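Local atomic coordinates of Polyphosphate:AMP phosphotransferase (Pseudomonas aeruginosa PAO1, PDB entry 3CZP), a protein that uses inorganic polyphosphate as phosphate donor to convert AMP to ADP, and GMP to GDP less efficiently, with magnesium as cofactor. Residues P43-I48 with G104-N109; R370-R375 with V450-D455. All blocks are in the same frame, centred on the assembly; numbering follows the deposited sequence.

Contact 1 of 2, residues P43-I48 with G104-N109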
loop_
_atom_site.group_PDB
_atom_site.type_symbol
_atom_site.label_atom_id
_atom_site.label_comp_id
_atom_site.label_asym_id
_atom_site.label_seq_id
_atom_site.Cartn_x
_atom_site.Cartn_y
_atom_site.Cartn_z
ATOM N N PRO A 43 -16.959 0.367 -6.779
ATOM C CA PRO A 43 -16.693 -0.816 -5.990
ATOM C C PRO A 43 -17.942 -1.477 -5.505
ATOM O O PRO A 43 -18.974 -0.817 -5.343
ATOM C CB PRO A 43 -15.955 -0.242 -4.786
ATOM C CG PRO A 43 -16.530 1.035 -4.558
ATOM C CD PRO A 43 -16.811 1.577 -5.964
ATOM N N VAL A 44 -17.828 -2.768 -5.198
ATOM C CA VAL A 44 -18.868 -3.467 -4.498
ATOM C C VAL A 44 -18.367 -3.947 -3.144
ATOM O O VAL A 44 -17.338 -4.538 -3.059
ATOM C CB VAL A 44 -19.393 -4.659 -5.316
ATOM C CG1 VAL A 44 -20.489 -5.430 -4.506
ATOM C CG2 VAL A 44 -19.956 -4.145 -6.571
ATOM N N ILE A 45 -19.093 -3.585 -2.079
ATOM C CA ILE A 45 -18.733 -4.015 -0.751
ATOM C C ILE A 45 -19.879 -4.788 -0.138
ATOM O O ILE A 45 -21.024 -4.320 -0.141
ATOM C CB ILE A 45 -18.376 -2.800 0.180
ATOM C CG1 ILE A 45 -17.285 -1.982 -0.489
ATOM C CG2 ILE A 45 -18.064 -3.324 1.698
ATOM C CD1 ILE A 45 -17.076 -0.540 0.138
ATOM N N ILE A 46 -19.555 -5.947 0.402
ATOM C CA ILE A 46 -20.520 -6.839 1.022
ATOM C C ILE A 46 -20.101 -7.126 2.465
ATOM O O ILE A 46 -19.048 -7.635 2.698
ATOM C CB ILE A 46 -20.645 -8.196 0.240
ATOM C CG1 ILE A 46 -20.965 -7.973 -1.270
ATOM C CG2 ILE A 46 -21.606 -9.129 0.938
ATOM C CD1 ILE A 46 -20.767 -9.281 -2.170
ATOM N N LEU A 47 -20.940 -6.709 3.413
ATOM C CA LEU A 47 -20.761 -7.014 4.847
ATOM C C LEU A 47 -21.566 -8.236 5.248
ATOM O O LEU A 47 -22.715 -8.412 4.844
ATOM C CB LEU A 47 -21.128 -5.830 5.704
ATOM C CG LEU A 47 -20.610 -4.417 5.319
ATOM C CD1 LEU A 47 -21.047 -3.382 6.403
ATOM C CD2 LEU A 47 -19.125 -4.398 4.989
ATOM N N ILE A 48 -20.929 -9.068 6.057
ATOM C CA ILE A 48 -21.429 -10.382 6.464
ATOM C C ILE A 48 -21.438 -10.374 7.968
ATOM O O ILE A 48 -20.392 -10.176 8.569
ATOM C CB ILE A 48 -20.533 -11.580 5.891
ATOM C CG1 ILE A 48 -20.475 -11.502 4.359
ATOM C CG2 ILE A 48 -20.996 -12.924 6.418
ATOM C CD1 ILE A 48 -21.826 -11.705 3.628
ATOM N N GLY A 104 -15.262 -6.640 -2.577
ATOM C CA GLY A 104 -14.648 -6.961 -1.300
ATOM C C GLY A 104 -15.731 -7.466 -0.380
ATOM O O GLY A 104 -16.809 -6.868 -0.298
ATOM N N ILE A 105 -15.456 -8.567 0.314
ATOM C CA ILE A 105 -16.435 -9.136 1.266
ATOM C C ILE A 105 -15.785 -9.140 2.674
ATOM O O ILE A 105 -14.702 -9.692 2.865
ATOM C CB ILE A 105 -16.832 -10.590 0.912
ATOM C CG1 ILE A 105 -17.371 -10.685 -0.534
ATOM C CG2 ILE A 105 -17.818 -11.160 2.046
ATOM C CD1 ILE A 105 -17.838 -12.078 -0.951
ATOM N N PHE A 106 -16.427 -8.447 3.603
ATOM C CA PHE A 106 -15.895 -8.168 4.930
ATOM C C PHE A 106 -16.628 -8.942 6.012
ATOM O O PHE A 106 -17.762 -8.623 6.373
ATOM C CB PHE A 106 -16.040 -6.672 5.252
ATOM C CG PHE A 106 -15.192 -5.754 4.378
ATOM C CD1 PHE A 106 -14.324 -6.240 3.416
ATOM C CD2 PHE A 106 -15.254 -4.383 4.551
ATOM C CE1 PHE A 106 -13.543 -5.333 2.621
ATOM C CE2 PHE A 106 -14.453 -3.510 3.786
ATOM C CZ PHE A 106 -13.610 -3.991 2.855
ATOM N N PHE A 107 -15.905 -9.873 6.606
ATOM C CA PHE A 107 -16.278 -10.453 7.858
ATOM C C PHE A 107 -15.627 -9.576 8.959
ATOM O O PHE A 107 -14.729 -8.715 8.698
ATOM C CB PHE A 107 -15.697 -11.867 8.031
ATOM C CG PHE A 107 -16.296 -12.953 7.136
ATOM C CD1 PHE A 107 -17.288 -13.795 7.606
ATOM C CD2 PHE A 107 -15.740 -13.228 5.912
ATOM C CE1 PHE A 107 -17.800 -14.825 6.790
ATOM C CE2 PHE A 107 -16.222 -14.248 5.116
ATOM C CZ PHE A 107 -17.263 -15.061 5.575
ATOM N N GLY A 108 -16.019 -9.810 10.194
ATOM C CA GLY A 108 -15.396 -9.098 11.346
ATOM C C GLY A 108 -15.276 -7.602 11.102
ATOM O O GLY A 108 -14.226 -7.001 11.411
ATOM N N ASN A 109 -16.335 -6.989 10.558
ATOM C CA ASN A 109 -16.244 -5.633 10.079
ATOM C C ASN A 109 -16.549 -4.690 11.289
ATOM O O ASN A 109 -16.497 -5.107 12.437
ATOM C CB ASN A 109 -17.199 -5.474 8.887
ATOM C CG ASN A 109 -18.601 -5.974 9.215
ATOM O OD1 ASN A 109 -19.205 -5.568 10.223
ATOM N ND2 ASN A 109 -19.089 -6.874 8.423
HETATM O O HOH W 1 -18.766 -11.201 10.430
#
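Ile45 sets its CG2 methyl over one face of the Phe106 ring, 4.1 Å from CD2 and displaced toward the rim, while Leu47 CD2 approaches the same ring obliquely and also packs on Phe106 CB. From outside these strands, Phe77 packs edge-to-face (T-shaped) with the Phe106 ring. Phe107 is turned differently: Ile48 CB lies over the rim of one face, and the Ile48 CG2 methyl comes obliquely to within 3.7 Å of Phe107 CE1. Arg327 of the second subunit makes a cation-pi contact with this ring.

These rings belong to two neighbouring parallel strands at the heart of a P-loop-type alpha/beta domain, in sheet order 2-3-1-4-5; strand 44-50 occupies the centre. The domain is the N-terminal PPK2 unit, which seems to be catalytically inactive and may serve dimerization. Backbone hydrogen bonds of a parallel ladder link the strands, from Gly104 N to Val44 O, from Ile46 N to Gly104 O, and from Phe106 N to Ile46 O at 2.9 Å. On the sheet face opposite Phe106, Ile46 and Ile105 lie side by side, and Ile48 CG1 presses on Ile105 CG2 at 3.5 Å. Helix 56-66 covers part of that face through Val60.

Where the strand turns toward helix 110-119, the ladder is completed by side chain and water. Water 1 donates to Ile48 O and accepts from Gly108 N. Asn109, the N-cap residue, has CG between its backbone N and carbonyl carbon (chi1 51°), a torsion that directs the amide toward strand 44-50, where ND2 can reach back to Phe106 O and also bonds Asn49 OD1. Phe106 O, met by Ile48 N at 3.2 Å, gains a second donor from the opposite face of its carbonyl plane, Asn109 ND2 at 3.0 Å.

Contact 2 of 2, residues R370-R375 with V450-D455; sequences RVLVER and VDAVGD
Arg375 carries its CG anti to the backbone N (chi1 165°) and stays extended as far as NE, a shape that reaches across to the neighbouring helix and delivers the guanidinium to Asp455. Asp455 answers with CG anti to its own carbonyl carbon (chi1 -67°), and the side chains cross at about a right angle. The grip is end-on and converges on one oxygen: Asp455 OD2 offers its anti lone pair to Arg375 NH1 at 2.9 Å, and Arg375 NH2 meets OD2 at 3.1 Å, on the anti side but out of the carboxylate plane. That oxygen sits at the guanidinium edge, near its plane, whereas Ala452 CA lies over the centre of one face. Trp385 adds a cation-pi contact to Arg375, and Asn258 bonds the other carboxylate oxygen, Asp455 OD1.

The segments 370-375 and 450-455 run roughly antiparallel, 157° apart in direction, and belong to the second PPK2 domain. Residues 370-374 form a wider, pi-type turn. Within it, Arg370 NE bonds Glu374 OE1 in a salt bridge, and Arg370 NH1 also pairs with Glu145 of the N-terminal domain. Small Ala452 faces helix 370-377, its CB 3.8 Å from Val371 O and beneath the arginine. Deeper in, Leu372 CD2 crosses obliquely against Val453 CG2 at 3.7 Å, and both side chains rest on Trp410 of strand 404-412. Water 2 donates to both Val371 O and Ala452 O, joining the backbones.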
loop_
_atom_site.group_PDB
_atom_site.type_symbol
_atom_site.label_atom_id
_atom_site.label_comp_id
_atom_site.label_asym_id
_atom_site.label_seq_id
_atom_site.Cartn_x
_atom_site.Cartn_y
_atom_site.Cartn_z
ATOM N N ARG A 370 -10.365 19.523 -2.032
ATOM C CA ARG A 370 -11.733 19.329 -2.493
ATOM C C ARG A 370 -12.597 20.591 -2.382
ATOM O O ARG A 370 -13.373 20.913 -3.321
ATOM C CB ARG A 370 -12.434 18.151 -1.784
ATOM C CG ARG A 370 -13.881 18.037 -2.244
ATOM C CD ARG A 370 -14.411 16.641 -2.293
ATOM N NE ARG A 370 -13.889 15.918 -3.459
ATOM C CZ ARG A 370 -14.248 14.676 -3.747
ATOM N NH1 ARG A 370 -15.108 14.019 -2.962
ATOM N NH2 ARG A 370 -13.714 14.078 -4.791
ATOM N N VAL A 371 -12.455 21.314 -1.256
ATOM C CA VAL A 371 -13.246 22.537 -1.008
ATOM C C VAL A 371 -12.492 23.826 -1.360
ATOM O O VAL A 371 -12.986 24.925 -1.140
ATOM C CB VAL A 371 -13.733 22.613 0.443
ATOM C CG1 VAL A 371 -14.551 21.352 0.760
ATOM C CG2 VAL A 371 -12.535 22.839 1.393
ATOM N N LEU A 372 -11.305 23.667 -1.944
ATOM C CA LEU A 372 -10.534 24.787 -2.465
ATOM C C LEU A 372 -10.394 24.608 -3.962
ATOM O O LEU A 372 -11.340 24.875 -4.690
ATOM C CB LEU A 372 -9.197 24.896 -1.726
ATOM C CG LEU A 372 -9.251 25.261 -0.223
ATOM C CD1 LEU A 372 -7.818 25.105 0.335
ATOM C CD2 LEU A 372 -9.855 26.682 0.087
ATOM N N VAL A 373 -9.255 24.133 -4.457
ATOM C CA VAL A 373 -9.072 23.997 -5.927
ATOM C C VAL A 373 -10.124 23.181 -6.722
ATOM O O VAL A 373 -10.450 23.542 -7.840
ATOM C CB VAL A 373 -7.632 23.492 -6.277
ATOM C CG1 VAL A 373 -7.331 22.103 -5.647
ATOM C CG2 VAL A 373 -7.405 23.515 -7.791
ATOM N N GLU A 374 -10.652 22.083 -6.175
ATOM C CA GLU A 374 -11.667 21.317 -6.894
ATOM C C GLU A 374 -12.963 22.106 -7.060
ATOM O O GLU A 374 -13.568 22.052 -8.112
ATOM C CB GLU A 374 -11.970 19.990 -6.198
ATOM C CG GLU A 374 -10.781 19.042 -6.143
ATOM C CD GLU A 374 -11.120 17.614 -5.650
ATOM O OE1 GLU A 374 -12.285 17.256 -5.415
ATOM O OE2 GLU A 374 -10.174 16.838 -5.517
ATOM N N ARG A 375 -13.395 22.778 -5.994
ATOM C CA ARG A 375 -14.585 23.605 -5.997
ATOM C C ARG A 375 -14.478 24.667 -7.084
ATOM O O ARG A 375 -15.339 24.797 -7.959
ATOM C CB ARG A 375 -14.740 24.287 -4.620
ATOM C CG ARG A 375 -15.731 25.453 -4.611
ATOM C CD ARG A 375 -16.015 25.943 -3.154
ATOM N NE ARG A 375 -16.540 27.332 -3.116
ATOM C CZ ARG A 375 -17.146 27.894 -2.057
ATOM N NH1 ARG A 375 -17.363 27.203 -0.946
ATOM N NH2 ARG A 375 -17.578 29.150 -2.114
ATOM N N VAL A 450 -11.030 33.526 -1.725
ATOM C CA VAL A 450 -11.421 34.227 -0.498
ATOM C C VAL A 450 -12.755 33.653 -0.009
ATOM O O VAL A 450 -12.885 33.230 1.164
ATOM C CB VAL A 450 -11.505 35.776 -0.691
ATOM C CG1 VAL A 450 -11.956 36.457 0.597
ATOM C CG2 VAL A 450 -10.154 36.350 -1.118
ATOM N N ASP A 451 -13.717 33.555 -0.928
ATOM C CA ASP A 451 -15.031 33.001 -0.582
ATOM C C ASP A 451 -14.906 31.570 -0.092
ATOM O O ASP A 451 -15.534 31.201 0.889
ATOM C CB ASP A 451 -15.994 33.024 -1.764
ATOM C CG ASP A 451 -16.506 34.390 -2.057
ATOM O OD1 ASP A 451 -16.485 35.283 -1.168
ATOM O OD2 ASP A 451 -16.932 34.574 -3.210
ATOM N N ALA A 452 -14.081 30.788 -0.769
ATOM C CA ALA A 452 -13.868 29.379 -0.429
ATOM C C ALA A 452 -13.093 29.123 0.876
ATOM O O ALA A 452 -13.405 28.186 1.659
ATOM C CB ALA A 452 -13.185 28.675 -1.628
ATOM N N VAL A 453 -12.064 29.925 1.117
ATOM C CA VAL A 453 -11.309 29.845 2.394
ATOM C C VAL A 453 -12.216 30.260 3.546
ATOM O O VAL A 453 -12.250 29.596 4.578
ATOM C CB VAL A 453 -10.001 30.696 2.354
ATOM C CG1 VAL A 453 -9.275 30.734 3.713
ATOM C CG2 VAL A 453 -9.102 30.113 1.279
ATOM N N GLY A 454 -13.008 31.302 3.342
ATOM C CA GLY A 454 -14.002 31.709 4.315
ATOM C C GLY A 454 -14.976 30.627 4.717
ATOM O O GLY A 454 -15.234 30.425 5.900
ATOM N N ASP A 455 -15.543 29.939 3.731
ATOM C CA ASP A 455 -16.466 28.849 3.989
ATOM C C ASP A 455 -15.818 27.701 4.678
ATOM O O ASP A 455 -16.410 27.114 5.591
ATOM C CB ASP A 455 -17.090 28.341 2.696
ATOM C CG ASP A 455 -17.986 29.345 2.073
ATOM O OD1 ASP A 455 -18.388 30.309 2.773
ATOM O OD2 ASP A 455 -18.327 29.168 0.893
HETATM O O HOH W 2 -14.355 25.972 0.953
#

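From the N terminus, the chain first enters the N-terminal PPK2 domain, where contact 1 brings 104-109 back beside 43-48, closing a loop of 55 residues that includes helix 56-66 and strand 72-76. Contact 2 opens much later and closes over 74 residues, running through helix 382-402 and strand 404-412. The two loops therefore follow in series, neither nesting nor crossing. Contact 1 joins the central strand of the first sheet to its neighbour; contact 2 ties together two helices of the second domain, whose sheet repeats the same strand order. Their centres lie 34 Å apart, on opposite sides of the chain's centre, each contact lying within one of the two fused PPK2 domains.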